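PDB 4ZOH: putative oxidoreductase molybdopterin-binding subunit from Sulfolobus tokodaii, which probably serves as the molybdenum-cofactor-binding subunit of an archaeal oxidoreductase related to aldehyde oxidase and xanthine dehydrogenase. Local coordinates for residues 188-191 with 192-195; 212-215 with 216-220; 246-249 with 250-254; 293-296 with 297-301; 469-472 with 473-476. All blocks are in the same frame, centred on the assembly; numbering follows the deposited sequence.

Contact 2 holds the pterin cytosine dinucleotide directly, with Gly216 about 4 Å from the bound molybdenum, and contacts 1, 3 and 4 each touch contact 2. Tyr190 CE2 of contact 1 lies 3.5 Å from Ile219 O, Ser217 CB lies 3.6 Å from Gly253 CA of contact 3, and Ile220 CG2 lies 3.9 Å from Asp293 OD2 of contact 4. Contact 5 belongs to the second molybdopterin-binding region of the chain and, among the other four, touches contact 1, where His189 CE1 comes within 3.3 Å of Ile475 CG2. Contacts 4 and 5, with centres about 29 Å apart, lie far from one another across the chain.

Contact 1 of 5, residues 188-191 with 192-195; sequences AHYL and RRNL
Asn194 holds its amide over one face of the Tyr190 ring, one helical turn back: ND2 of Asn194 lies 3.4 Å from CE2 of Tyr190, nearer the rim than the centre, with ring and amide planes 72° apart. The ring meets it because CG of Tyr190 stands anti to the backbone N (chi1 -179°), beside its own carbonyl carbon. Arg193 bends at chi3 (-66°) and folds back over the preceding turn, one guanidinium face covering His189 O and Tyr190 N; its NH2 comes 3.8 Å from CB of Tyr190, close to the ring plane. Asp477 takes the charge in a salt bridge. Arg192 is extended instead: a water accepts from its NH1 (2.8 Å) and donates to His189 O (2.9 Å), while Asp430 of the second subunit pairs with the same NH1. Replacing Tyr190 by an alanine removes the ring face beneath Asn194 ND2 and is likely to set the amide free to turn, with a gap opened beside Trp482. Leu191 and Leu195, CD1 to CG 4.2 Å, pack on strands 179-183 and 204-207, as expected of helix 188-199 in a beta-alpha-beta crossover.

Contact 2 of 5, residues 212-215 with 216-220; sequences GGAF and GSKII. With MCN (pterin cytosine dinucleotide), chain D.
Gly213 leads into a type I' beta turn, Ala214 to Ser217, in a glycine-rich loop of the kind that holds the pterin in the xanthine dehydrogenase family. Within the turn Gly216 sits at phi 105°, where a CB would clash with Phe215 O. Gly213, at positive phi, gives its carbonyl O to Lys218 NZ (3.0 Å), which arrives almost in line with the C=O bond. The lysine chain is fully extended beyond CG, and its ammonium group is shared with Glu166 O and Ser184 OG, so a buried charge is gripped by several oxygens. Ala214 turns its N to the cofactor, donating to O4' of the pterin cytosine dinucleotide (2.8 Å). Its CB rests 3.9 Å from CD of Lys218, and its O receives both N and OG of Ser217 from the same face of the carbonyl plane. The OG bond is 2.8 Å and is made possible by a chi1 of 81°, which tucks OG between the serine's own N and carbonyl carbon. Phe215 N is the second donor to O4', at 2.9 Å, so two successive amides fix one pterin oxygen. The Phe215 ring lies against the pterin: O4' stands 3.5 Å above the ring plane, over its centre, and CE1 of Phe215 is 3.3 Å from C4' of the cofactor.

Contact 3 of 5, residues 246-249 with 250-254; sequences TEEF and ISAGH
Helix 245-251 ends where Ser251 and His254 turn polar side-chain atoms back on carbonyls of its last turns. Ser251 OG donates to Glu247 O at 2.5 Å, a very short bond whose exact length is doubtful; chi1 of 56° brings the hydroxyl round to that oxygen. Ser251 N meets the same carbonyl weakly and Glu248 O at 3.2 Å, from well above the carbonyl plane. Ala252 N reaches Glu248 O at 2.9 Å, nearly in line with its C=O, so one oxygen takes two amides. Ala252 then leaves helical geometry and Gly253, at positive phi, carries the chain into strand 254-266, making this a helix-to-strand junction. Across it His254 NE2 donates to Phe249 O, 2.7 Å away and with an N-H...O angle of 164°. The oxygen lies in the imidazole plane, and Arg159 NE bonded to ND1 holds the ring from its other nitrogen. CG2 of Thr246 and CD1 of Ile250 touch at 3.8 Å, the two side chains running alongside each other. Glu247 bonds to Tyr92 OH and forms a salt bridge with Arg38; Glu248 pairs with Arg168, and Phe249 meets Phe636 edge-to-face.

Contact 4 of 5, residues 293-296 with 297-301; sequences DESG and NVKST
Asn297 lies against the preceding turn of its helix, between the acidic side chains of Asp293 and Glu294. Its CB presses on Glu294, 3.1 Å from the backbone O and 3.4 Å from OE1. CG comes next, 3.5 Å from Asp293 O, and from here the amide divides its two ends between two carboxylates. OD1 meets a water at 2.8 Å, and the same water lies 2.9 Å from Asp293 OD1; other acceptors compete for its two protons, so this bridge may not be made all the time. ND2 donates to Glu294 OE1 (2.9 Å, N-H...O angle 152°) and also bonds to Ser330 OG. The amide and carboxylate planes stand perpendicular, and OE1 is met from above its own plane, 37° out of it. Glu294 attains this position by a bend at chi2 (62°), which brings the end of a chain that sets off away from Asn297 back across its amide. Its other oxygen, OE2, forms a salt bridge with Lys258 of strand 254-266, which probably keeps the carboxylate ionised. On another flank a water lies 2.8 Å from Ser295 OG and takes only a weak bond from Lys299 NZ. Helix 288-304 thus packs on the sheet through apolar contacts, Val298 on Ala281 of strand 272-282, and through the Glu294-Lys258 ion pair, and bonds through Asp293 OD2 and Asn297 to Ser330, in the loop after strand 313-321; it crosses from strand 272-282 to the parallel strand 313-321 in a beta-alpha-beta unit.

Contact 5 of 5, residues 469-472 with 473-476; sequences WGDT and EIIE
Asp471 bonds twice to the residues just after it. OD1 of Asp471 accepts the amide N of Glu473 (2.8 Å, N-H...O angle 161°) from above the carboxylate plane, and Asp471 O accepts Ile474 N at 3.2 Å, again with the donor well above its carbonyl plane. CG of Asp471 stands anti to its N (chi1 -175°), beside the carbonyl carbon, which carries OD1 over to the Glu473 amide. OD2 is satisfied by a salt bridge to Arg205, and 3.9 Å separate it from CG2 of Ile474; CG1 of Ile474 lies equally far from CB of Asp471. A lysine in place of Asp471 would probably leave Glu473 N without its acceptor and set a like charge against Arg205. Thr472 OG1 bonds to Val206 N, and Thr472 O accepts from Lys428 of the second subunit. Glu473 uses both oxygens: OE2 pairs with Lys178, OE1 with Arg468 of the second subunit. Glu473 O accepts from Arg424 of the second subunit, Ile474 O from Arg424 of its own chain. Ile474 packs on its counterpart in that subunit. This is an Asx turn superposed on a type I beta turn, Asp471 to Ile474, in the loop after strand 465-468, held against strand 204-207 on one hand and the second subunit on the other.

Contact 1 of 5, residues 188-191 with 192-195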
loop_
_atom_site.group_PDB
_atom_site.type_symbol
_atom_site.label_atom_id
_atom_site.label_comp_id
_atom_site.label_asym_id
_atom_site.label_seq_id
_atom_site.Cartn_x
_atom_site.Cartn_y
_atom_site.Cartn_z
ATOM N N ALA A 188 9.912 15.392 -2.243
ATOM C CA ALA A 188 10.105 14.367 -1.184
ATOM C C ALA A 188 11.431 14.635 -0.364
ATOM O O ALA A 188 11.436 14.521 0.826
ATOM C CB ALA A 188 10.097 12.970 -1.765
ATOM N N HIS A 189 12.498 15.055 -1.030
ATOM C CA HIS A 189 13.813 15.125 -0.429
ATOM C C HIS A 189 13.901 16.302 0.522
ATOM O O HIS A 189 14.482 16.147 1.607
ATOM C CB HIS A 189 14.876 15.174 -1.529
ATOM C CG HIS A 189 14.633 14.170 -2.620
ATOM N ND1 HIS A 189 14.999 12.842 -2.500
ATOM C CD2 HIS A 189 14.063 14.297 -3.850
ATOM C CE1 HIS A 189 14.666 12.194 -3.615
ATOM N NE2 HIS A 189 14.103 13.051 -4.451
ATOM N N TYR A 190 13.254 17.412 0.160
ATOM C CA TYR A 190 13.178 18.597 1.013
ATOM C C TYR A 190 12.268 18.398 2.237
ATOM O O TYR A 190 12.649 18.716 3.367
ATOM C CB TYR A 190 12.766 19.842 0.213
ATOM C CG TYR A 190 12.703 21.097 1.026
ATOM C CD1 TYR A 190 13.840 21.588 1.707
ATOM C CD2 TYR A 190 11.521 21.818 1.089
ATOM C CE1 TYR A 190 13.757 22.759 2.469
ATOM C CE2 TYR A 190 11.417 22.985 1.831
ATOM C CZ TYR A 190 12.545 23.454 2.500
ATOM O OH TYR A 190 12.368 24.590 3.225
ATOM N N LEU A 191 11.100 17.796 2.025
ATOM C CA LEU A 191 10.269 17.379 3.145
ATOM C C LEU A 191 11.055 16.390 4.070
ATOM O O LEU A 191 10.989 16.485 5.265
ATOM C CB LEU A 191 8.907 16.838 2.692
ATOM C CG LEU A 191 8.004 16.259 3.778
ATOM C CD1 LEU A 191 7.662 17.479 4.685
ATOM C CD2 LEU A 191 6.719 15.744 3.154
ATOM N N ARG A 192 11.804 15.464 3.511
ATOM C CA ARG A 192 12.559 14.618 4.380
ATOM C C ARG A 192 13.555 15.428 5.288
ATOM O O ARG A 192 13.617 15.191 6.502
ATOM C CB ARG A 192 13.342 13.608 3.586
ATOM C CG ARG A 192 13.997 12.604 4.506
ATOM C CD ARG A 192 14.878 11.646 3.745
ATOM N NE ARG A 192 15.881 11.177 4.695
ATOM C CZ ARG A 192 17.030 11.824 4.956
ATOM N NH1 ARG A 192 17.352 12.953 4.291
ATOM N NH2 ARG A 192 17.867 11.333 5.902
ATOM N N ARG A 193 14.297 16.365 4.683
ATOM C CA ARG A 193 15.191 17.214 5.439
ATOM C C ARG A 193 14.434 17.973 6.524
ATOM O O ARG A 193 14.925 18.078 7.634
ATOM C CB ARG A 193 15.952 18.140 4.551
ATOM C CG ARG A 193 17.108 17.481 3.872
ATOM C CD ARG A 193 17.940 18.509 3.092
ATOM N NE ARG A 193 17.203 19.104 1.939
ATOM C CZ ARG A 193 17.077 18.532 0.722
ATOM N NH1 ARG A 193 17.553 17.318 0.460
ATOM N NH2 ARG A 193 16.450 19.180 -0.249
ATOM N N ASN A 194 13.243 18.470 6.227
ATOM C CA ASN A 194 12.456 19.167 7.215
ATOM C C ASN A 194 12.060 18.223 8.358
ATOM O O ASN A 194 12.110 18.597 9.525
ATOM C CB ASN A 194 11.237 19.835 6.604
ATOM C CG ASN A 194 11.607 21.022 5.718
ATOM O OD1 ASN A 194 12.667 21.616 5.917
ATOM N ND2 ASN A 194 10.732 21.370 4.709
ATOM N N LEU A 195 11.654 17.012 8.031
ATOM C CA LEU A 195 11.279 16.100 9.093
ATOM C C LEU A 195 12.508 15.606 9.906
ATOM O O LEU A 195 12.432 15.527 11.106
ATOM C CB LEU A 195 10.437 14.947 8.561
ATOM C CG LEU A 195 9.121 15.293 7.904
ATOM C CD1 LEU A 195 8.541 13.993 7.250
ATOM C CD2 LEU A 195 8.144 15.973 8.905
HETATM O O HOH W 1 16.536 14.096 1.905
#

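Contact 2 of 5, residues 212-215 with 216-220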
loop_
_atom_site.group_PDB
_atom_site.type_symbol
_atom_site.label_atom_id
_atom_site.label_comp_id
_atom_site.label_asym_id
_atom_site.label_seq_id
_atom_site.Cartn_x
_atom_site.Cartn_y
_atom_site.Cartn_z
ATOM N N GLY A 212 -1.904 16.591 -6.891
ATOM C CA GLY A 212 -2.875 17.362 -7.669
ATOM C C GLY A 212 -2.571 18.862 -7.728
ATOM O O GLY A 212 -3.478 19.668 -7.413
ATOM N N GLY A 213 -1.342 19.248 -8.122
ATOM C CA GLY A 213 -0.943 20.694 -8.165
ATOM C C GLY A 213 -0.572 21.248 -6.757
ATOM O O GLY A 213 -0.823 20.569 -5.713
ATOM N N ALA A 214 -0.062 22.486 -6.718
ATOM C CA ALA A 214 0.469 23.068 -5.503
ATOM C C ALA A 214 0.546 24.577 -5.672
ATOM O O ALA A 214 -0.030 25.341 -4.842
ATOM C CB ALA A 214 1.851 22.504 -5.244
ATOM N N PHE A 215 1.246 24.996 -6.755
ATOM C CA PHE A 215 1.381 26.430 -7.152
ATOM C C PHE A 215 2.073 27.200 -6.015
ATOM O O PHE A 215 1.761 28.355 -5.774
ATOM C CB PHE A 215 0.027 27.045 -7.518
ATOM C CG PHE A 215 -0.725 26.220 -8.532
ATOM C CD1 PHE A 215 -0.349 26.235 -9.879
ATOM C CD2 PHE A 215 -1.788 25.371 -8.135
ATOM C CE1 PHE A 215 -1.048 25.461 -10.822
ATOM C CE2 PHE A 215 -2.465 24.582 -9.078
ATOM C CZ PHE A 215 -2.099 24.609 -10.428
ATOM N N GLY A 216 2.971 26.480 -5.306
ATOM C CA GLY A 216 3.852 27.065 -4.337
ATOM C C GLY A 216 3.351 26.716 -2.946
ATOM O O GLY A 216 4.112 26.678 -2.065
ATOM N N SER A 217 2.076 26.382 -2.801
ATOM C CA SER A 217 1.477 26.072 -1.528
ATOM C C SER A 217 2.012 24.840 -0.764
ATOM O O SER A 217 1.625 24.693 0.398
ATOM C CB SER A 217 -0.035 26.000 -1.658
ATOM O OG SER A 217 -0.411 24.757 -2.170
ATOM N N LYS A 218 2.834 23.973 -1.406
ATOM C CA LYS A 218 3.278 22.688 -0.841
ATOM C C LYS A 218 4.836 22.592 -0.799
ATOM O O LYS A 218 5.435 21.502 -0.656
ATOM C CB LYS A 218 2.634 21.478 -1.577
ATOM C CG LYS A 218 1.096 21.401 -1.404
ATOM C CD LYS A 218 0.408 20.390 -2.357
ATOM C CE LYS A 218 -1.096 20.524 -2.278
ATOM N NZ LYS A 218 -1.762 19.442 -3.118
ATOM N N ILE A 219 5.495 23.735 -0.980
ATOM C CA ILE A 219 6.949 23.771 -0.763
ATOM C C ILE A 219 7.304 23.496 0.715
ATOM O O ILE A 219 8.068 22.575 1.026
ATOM C CB ILE A 219 7.558 25.138 -1.143
ATOM C CG1 ILE A 219 7.280 25.451 -2.620
ATOM C CG2 ILE A 219 9.075 25.137 -0.802
ATOM C CD1 ILE A 219 7.834 26.853 -3.025
ATOM N N ILE A 220 6.692 24.285 1.608
ATOM C CA ILE A 220 7.026 24.210 3.014
ATOM C C ILE A 220 6.420 22.939 3.602
ATOM O O ILE A 220 5.472 22.356 3.016
ATOM C CB ILE A 220 6.488 25.465 3.772
ATOM C CG1 ILE A 220 4.941 25.518 3.837
ATOM C CG2 ILE A 220 7.098 26.714 3.141
ATOM C CD1 ILE A 220 4.426 26.652 4.719
HETATM N N1 MCN D . 9.504 23.947 -20.596
HETATM C C2 MCN D . 10.141 23.757 -21.812
HETATM N N3 MCN D . 11.117 24.613 -22.249
HETATM C C4 MCN D . 11.453 25.695 -21.443
HETATM C C5 MCN D . 10.819 25.900 -20.218
HETATM C C6 MCN D . 9.848 25.004 -19.771
HETATM O O2 MCN D . 9.879 22.812 -22.562
HETATM N N4 MCN D . 12.393 26.506 -21.877
HETATM C "C1'" MCN D . 8.491 22.965 -20.203
HETATM C C2D MCN D . 9.145 21.866 -19.363
HETATM O "O2'" MCN D . 9.547 20.765 -20.121
HETATM C "C3'" MCN D . 8.009 21.407 -18.488
HETATM C C4D MCN D . 7.473 22.721 -18.095
HETATM O O4D MCN D . 7.539 23.542 -19.340
HETATM O "O3'" MCN D . 7.045 20.679 -19.167
HETATM C "C5'" MCN D . 8.537 22.965 -17.042
HETATM O "O5'" MCN D . 8.557 24.214 -16.653
HETATM P PA MCN D . 9.760 24.844 -15.760
HETATM O O1A MCN D . 11.014 24.129 -15.646
HETATM O O2A MCN D . 9.697 26.236 -16.324
HETATM O O3A MCN D . 8.869 24.912 -14.328
HETATM P PB MCN D . 8.793 23.653 -13.322
HETATM O O1B MCN D . 9.977 23.757 -12.374
HETATM O O2B MCN D . 8.612 22.340 -13.948
HETATM O O3B MCN D . 7.475 24.001 -12.627
HETATM C C10 MCN D . 7.382 24.828 -11.434
HETATM C "C9'" MCN D . 6.333 25.898 -11.609
HETATM C "C8'" MCN D . 6.010 26.574 -10.384
HETATM S "S8'" MCN D . 7.282 27.322 -9.430
HETATM C "C7'" MCN D . 4.725 26.774 -9.977
HETATM S "S7'" MCN D . 4.295 27.736 -8.538
HETATM C "C6'" MCN D . 3.589 26.334 -10.762
HETATM C C7 MCN D . 4.025 26.053 -12.238
HETATM O "O9'" MCN D . 5.192 25.258 -12.174
HETATM N "N5'" MCN D . 2.872 25.210 -10.162
HETATM C C4A MCN D . 2.166 24.249 -10.915
HETATM N "N8'" MCN D . 2.956 25.292 -12.955
HETATM C C4B MCN D . 2.204 24.338 -12.336
HETATM N "N1'" MCN D . 1.524 23.495 -13.117
HETATM C "C2'" MCN D . 0.826 22.512 -12.554
HETATM N "N2'" MCN D . 0.183 21.685 -13.352
HETATM N "N3'" MCN D . 0.726 22.345 -11.133
HETATM C "C4'" MCN D . 1.397 23.247 -10.275
HETATM O "O4'" MCN D . 1.303 23.119 -9.020
#

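Contact 3 of 5, residues 246-249 with 250-254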
loop_
_atom_site.group_PDB
_atom_site.type_symbol
_atom_site.label_atom_id
_atom_site.label_comp_id
_atom_site.label_asym_id
_atom_site.label_seq_id
_atom_site.Cartn_x
_atom_site.Cartn_y
_atom_site.Cartn_z
ATOM N N THR A 246 -12.580 23.673 3.161
ATOM C CA THR A 246 -12.710 24.832 4.125
ATOM C C THR A 246 -11.423 25.022 4.936
ATOM O O THR A 246 -10.820 26.119 4.949
ATOM C CB THR A 246 -13.963 24.749 4.995
ATOM O OG1 THR A 246 -15.099 24.668 4.129
ATOM C CG2 THR A 246 -14.126 25.968 5.936
ATOM N N GLU A 247 -10.931 23.938 5.521
ATOM C CA GLU A 247 -9.649 23.996 6.208
ATOM C C GLU A 247 -8.538 24.518 5.327
ATOM O O GLU A 247 -7.706 25.363 5.761
ATOM C CB GLU A 247 -9.263 22.578 6.717
ATOM C CG GLU A 247 -10.110 22.154 7.931
ATOM C CD GLU A 247 -9.586 20.842 8.476
ATOM O OE1 GLU A 247 -8.594 20.828 9.248
ATOM O OE2 GLU A 247 -10.164 19.837 8.081
ATOM N N GLU A 248 -8.469 23.984 4.089
ATOM C CA GLU A 248 -7.372 24.333 3.220
ATOM C C GLU A 248 -7.445 25.869 3.009
ATOM O O GLU A 248 -6.477 26.546 3.188
ATOM C CB GLU A 248 -7.488 23.574 1.850
ATOM C CG GLU A 248 -6.203 23.668 1.055
ATOM C CD GLU A 248 -5.072 22.772 1.548
ATOM O OE1 GLU A 248 -4.123 22.608 0.742
ATOM O OE2 GLU A 248 -5.102 22.212 2.731
ATOM N N PHE A 249 -8.626 26.399 2.685
ATOM C CA PHE A 249 -8.747 27.834 2.385
ATOM C C PHE A 249 -8.278 28.696 3.533
ATOM O O PHE A 249 -7.594 29.652 3.309
ATOM C CB PHE A 249 -10.208 28.216 2.036
ATOM C CG PHE A 249 -10.512 28.065 0.578
ATOM C CD1 PHE A 249 -9.836 28.867 -0.352
ATOM C CD2 PHE A 249 -11.455 27.124 0.130
ATOM C CE1 PHE A 249 -10.068 28.750 -1.712
ATOM C CE2 PHE A 249 -11.718 27.019 -1.226
ATOM C CZ PHE A 249 -11.035 27.821 -2.154
ATOM N N ILE A 250 -8.617 28.275 4.758
ATOM C CA ILE A 250 -8.346 29.023 5.962
ATOM C C ILE A 250 -6.881 28.926 6.432
ATOM O O ILE A 250 -6.346 29.833 7.100
ATOM C CB ILE A 250 -9.426 28.534 6.923
ATOM C CG1 ILE A 250 -10.638 29.429 6.789
ATOM C CG2 ILE A 250 -8.964 28.184 8.302
ATOM C CD1 ILE A 250 -11.866 28.754 7.321
ATOM N N SER A 251 -6.205 27.857 6.045
ATOM C CA SER A 251 -4.869 27.602 6.592
ATOM C C SER A 251 -3.727 27.543 5.611
ATOM O O SER A 251 -2.563 27.412 6.006
ATOM C CB SER A 251 -4.916 26.295 7.423
ATOM O OG SER A 251 -5.382 25.195 6.658
ATOM N N ALA A 252 -3.996 27.538 4.309
ATOM C CA ALA A 252 -2.854 27.244 3.434
ATOM C C ALA A 252 -3.041 27.852 2.061
ATOM O O ALA A 252 -4.196 28.112 1.644
ATOM C CB ALA A 252 -2.591 25.762 3.350
ATOM N N GLY A 253 -1.902 28.055 1.400
ATOM C CA GLY A 253 -1.785 28.615 0.066
ATOM C C GLY A 253 -2.081 30.108 -0.100
ATOM O O GLY A 253 -2.227 30.549 -1.246
ATOM N N HIS A 254 -2.135 30.897 0.994
ATOM C CA HIS A 254 -2.214 32.385 0.889
ATOM C C HIS A 254 -0.941 32.974 0.354
ATOM O O HIS A 254 0.130 32.603 0.794
ATOM C CB HIS A 254 -2.524 33.031 2.243
ATOM C CG HIS A 254 -3.832 32.623 2.814
ATOM N ND1 HIS A 254 -4.638 33.497 3.524
ATOM C CD2 HIS A 254 -4.499 31.442 2.767
ATOM C CE1 HIS A 254 -5.747 32.869 3.891
ATOM N NE2 HIS A 254 -5.694 31.618 3.437
#

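Contact 4 of 5, residues 293-296 with 297-301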
loop_
_atom_site.group_PDB
_atom_site.type_symbol
_atom_site.label_atom_id
_atom_site.label_comp_id
_atom_site.label_asym_id
_atom_site.label_seq_id
_atom_site.Cartn_x
_atom_site.Cartn_y
_atom_site.Cartn_z
ATOM N N ASP A 293 10.000 31.397 3.652
ATOM C CA ASP A 293 9.579 31.237 2.234
ATOM C C ASP A 293 9.190 32.601 1.687
ATOM O O ASP A 293 9.822 33.110 0.775
ATOM C CB ASP A 293 8.333 30.313 2.224
ATOM C CG ASP A 293 7.792 30.036 0.810
ATOM O OD1 ASP A 293 8.569 30.189 -0.152
ATOM O OD2 ASP A 293 6.595 29.670 0.716
ATOM N N GLU A 294 8.200 33.213 2.321
ATOM C CA GLU A 294 7.676 34.486 1.901
ATOM C C GLU A 294 8.613 35.685 2.021
ATOM O O GLU A 294 8.611 36.569 1.147
ATOM C CB GLU A 294 6.379 34.832 2.592
ATOM C CG GLU A 294 5.801 36.119 2.013
ATOM C CD GLU A 294 5.435 36.046 0.504
ATOM O OE1 GLU A 294 5.571 34.982 -0.138
ATOM O OE2 GLU A 294 5.031 37.080 -0.022
ATOM N N SER A 295 9.399 35.743 3.099
ATOM C CA SER A 295 10.371 36.809 3.193
ATOM C C SER A 295 11.407 36.803 2.020
ATOM O O SER A 295 11.802 37.879 1.548
ATOM C CB SER A 295 11.060 36.783 4.575
ATOM O OG SER A 295 12.370 37.316 4.527
ATOM N N GLY A 296 11.884 35.632 1.583
ATOM C CA GLY A 296 12.738 35.593 0.370
ATOM C C GLY A 296 11.989 36.198 -0.844
ATOM O O GLY A 296 12.599 36.865 -1.718
ATOM N N ASN A 297 10.678 35.946 -0.885
ATOM C CA ASN A 297 9.775 36.476 -1.956
ATOM C C ASN A 297 9.630 38.026 -1.932
ATOM O O ASN A 297 9.542 38.663 -2.999
ATOM C CB ASN A 297 8.385 35.822 -1.853
ATOM C CG ASN A 297 8.429 34.340 -2.173
ATOM O OD1 ASN A 297 9.432 33.838 -2.631
ATOM N ND2 ASN A 297 7.336 33.657 -1.982
ATOM N N VAL A 298 9.646 38.607 -0.712
ATOM C CA VAL A 298 9.636 40.073 -0.566
ATOM C C VAL A 298 10.781 40.742 -1.306
ATOM O O VAL A 298 10.600 41.773 -2.013
ATOM C CB VAL A 298 9.537 40.508 0.936
ATOM C CG1 VAL A 298 9.695 42.018 1.059
ATOM C CG2 VAL A 298 8.200 40.049 1.529
ATOM N N LYS A 299 11.923 40.137 -1.183
ATOM C CA LYS A 299 13.097 40.546 -1.846
ATOM C C LYS A 299 12.983 40.444 -3.361
ATOM O O LYS A 299 13.453 41.355 -4.060
ATOM C CB LYS A 299 14.272 39.744 -1.343
ATOM C CG LYS A 299 14.467 40.036 0.160
ATOM C CD LYS A 299 15.648 39.253 0.675
ATOM C CE LYS A 299 15.638 39.161 2.182
ATOM N NZ LYS A 299 16.975 38.530 2.436
ATOM N N SER A 300 12.316 39.378 -3.833
ATOM C CA SER A 300 12.090 39.198 -5.279
ATOM C C SER A 300 11.237 40.341 -5.806
ATOM O O SER A 300 11.583 40.923 -6.849
ATOM C CB SER A 300 11.397 37.856 -5.518
ATOM O OG SER A 300 12.322 36.849 -5.238
ATOM N N THR A 301 10.182 40.708 -5.052
ATOM C CA THR A 301 9.342 41.802 -5.444
ATOM C C THR A 301 10.146 43.123 -5.619
ATOM O O THR A 301 10.061 43.770 -6.693
ATOM C CB THR A 301 8.288 42.049 -4.402
ATOM O OG1 THR A 301 7.540 40.854 -4.199
ATOM C CG2 THR A 301 7.365 43.217 -4.800
HETATM O O HOH W 2 10.679 31.540 -1.606
HETATM O O HOH W 3 15.160 37.524 4.965
#

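Contact 5 of 5, residues 469-472 with 473-476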
loop_
_atom_site.group_PDB
_atom_site.type_symbol
_atom_site.label_atom_id
_atom_site.label_comp_id
_atom_site.label_asym_id
_atom_site.label_seq_id
_atom_site.Cartn_x
_atom_site.Cartn_y
_atom_site.Cartn_z
ATOM N N TRP A 469 10.471 9.619 -10.013
ATOM C CA TRP A 469 10.859 10.658 -9.056
ATOM C C TRP A 469 10.057 10.456 -7.760
ATOM O O TRP A 469 9.093 9.679 -7.792
ATOM C CB TRP A 469 10.513 12.070 -9.612
ATOM C CG TRP A 469 9.037 12.419 -9.824
ATOM C CD1 TRP A 469 8.251 13.084 -8.947
ATOM C CD2 TRP A 469 8.216 12.174 -10.984
ATOM N NE1 TRP A 469 6.994 13.256 -9.453
ATOM C CE2 TRP A 469 6.941 12.689 -10.702
ATOM C CE3 TRP A 469 8.421 11.509 -12.205
ATOM C CZ2 TRP A 469 5.859 12.635 -11.612
ATOM C CZ3 TRP A 469 7.326 11.428 -13.139
ATOM C CH2 TRP A 469 6.052 12.010 -12.812
ATOM N N GLY A 470 10.417 11.185 -6.678
ATOM C CA GLY A 470 9.506 11.339 -5.554
ATOM C C GLY A 470 9.570 10.245 -4.487
ATOM O O GLY A 470 8.689 10.164 -3.667
ATOM N N ASP A 471 10.637 9.458 -4.484
ATOM C CA ASP A 471 10.924 8.512 -3.408
ATOM C C ASP A 471 12.369 8.711 -2.983
ATOM O O ASP A 471 13.278 8.604 -3.805
ATOM C CB ASP A 471 10.693 7.060 -3.835
ATOM C CG ASP A 471 10.859 6.034 -2.699
ATOM O OD1 ASP A 471 11.366 6.306 -1.582
ATOM O OD2 ASP A 471 10.477 4.884 -2.935
ATOM N N THR A 472 12.572 9.029 -1.704
ATOM C CA THR A 472 13.938 9.309 -1.183
ATOM C C THR A 472 14.776 8.047 -1.255
ATOM O O THR A 472 16.036 8.103 -1.114
ATOM C CB THR A 472 13.901 9.877 0.261
ATOM O OG1 THR A 472 13.294 8.907 1.106
ATOM C CG2 THR A 472 13.089 11.160 0.348
ATOM N N GLU A 473 14.148 6.895 -1.529
ATOM C CA GLU A 473 14.966 5.652 -1.639
ATOM C C GLU A 473 15.441 5.236 -3.041
ATOM O O GLU A 473 16.250 4.271 -3.193
ATOM C CB GLU A 473 14.237 4.486 -1.037
ATOM C CG GLU A 473 14.326 4.492 0.492
ATOM C CD GLU A 473 14.108 3.131 1.141
ATOM O OE1 GLU A 473 14.304 2.074 0.455
ATOM O OE2 GLU A 473 13.760 3.144 2.357
ATOM N N ILE A 474 14.944 5.916 -4.074
ATOM C CA ILE A 474 15.299 5.497 -5.441
ATOM C C ILE A 474 16.357 6.452 -6.053
ATOM O O ILE A 474 16.759 6.277 -7.212
ATOM C CB ILE A 474 14.067 5.380 -6.361
ATOM C CG1 ILE A 474 13.458 6.759 -6.558
ATOM C CG2 ILE A 474 13.050 4.373 -5.821
ATOM C CD1 ILE A 474 12.244 6.781 -7.463
ATOM N N ILE A 475 16.716 7.523 -5.318
ATOM C CA ILE A 475 17.757 8.456 -5.777
ATOM C C ILE A 475 18.501 9.039 -4.566
ATOM O O ILE A 475 17.904 9.206 -3.460
ATOM C CB ILE A 475 17.188 9.552 -6.724
ATOM C CG1 ILE A 475 18.323 10.310 -7.497
ATOM C CG2 ILE A 475 16.183 10.460 -6.038
ATOM C CD1 ILE A 475 17.841 11.288 -8.557
ATOM N N GLU A 476 19.778 9.342 -4.769
ATOM C CA GLU A 476 20.624 9.879 -3.695
ATOM C C GLU A 476 19.954 11.053 -2.965
ATOM O O GLU A 476 19.919 11.061 -1.754
ATOM C CB GLU A 476 22.019 10.271 -4.197
ATOM C CG GLU A 476 22.932 10.752 -3.082
ATOM C CD GLU A 476 24.367 11.136 -3.511
ATOM O OE1 GLU A 476 24.624 11.330 -4.723
ATOM O OE2 GLU A 476 25.268 11.131 -2.617
#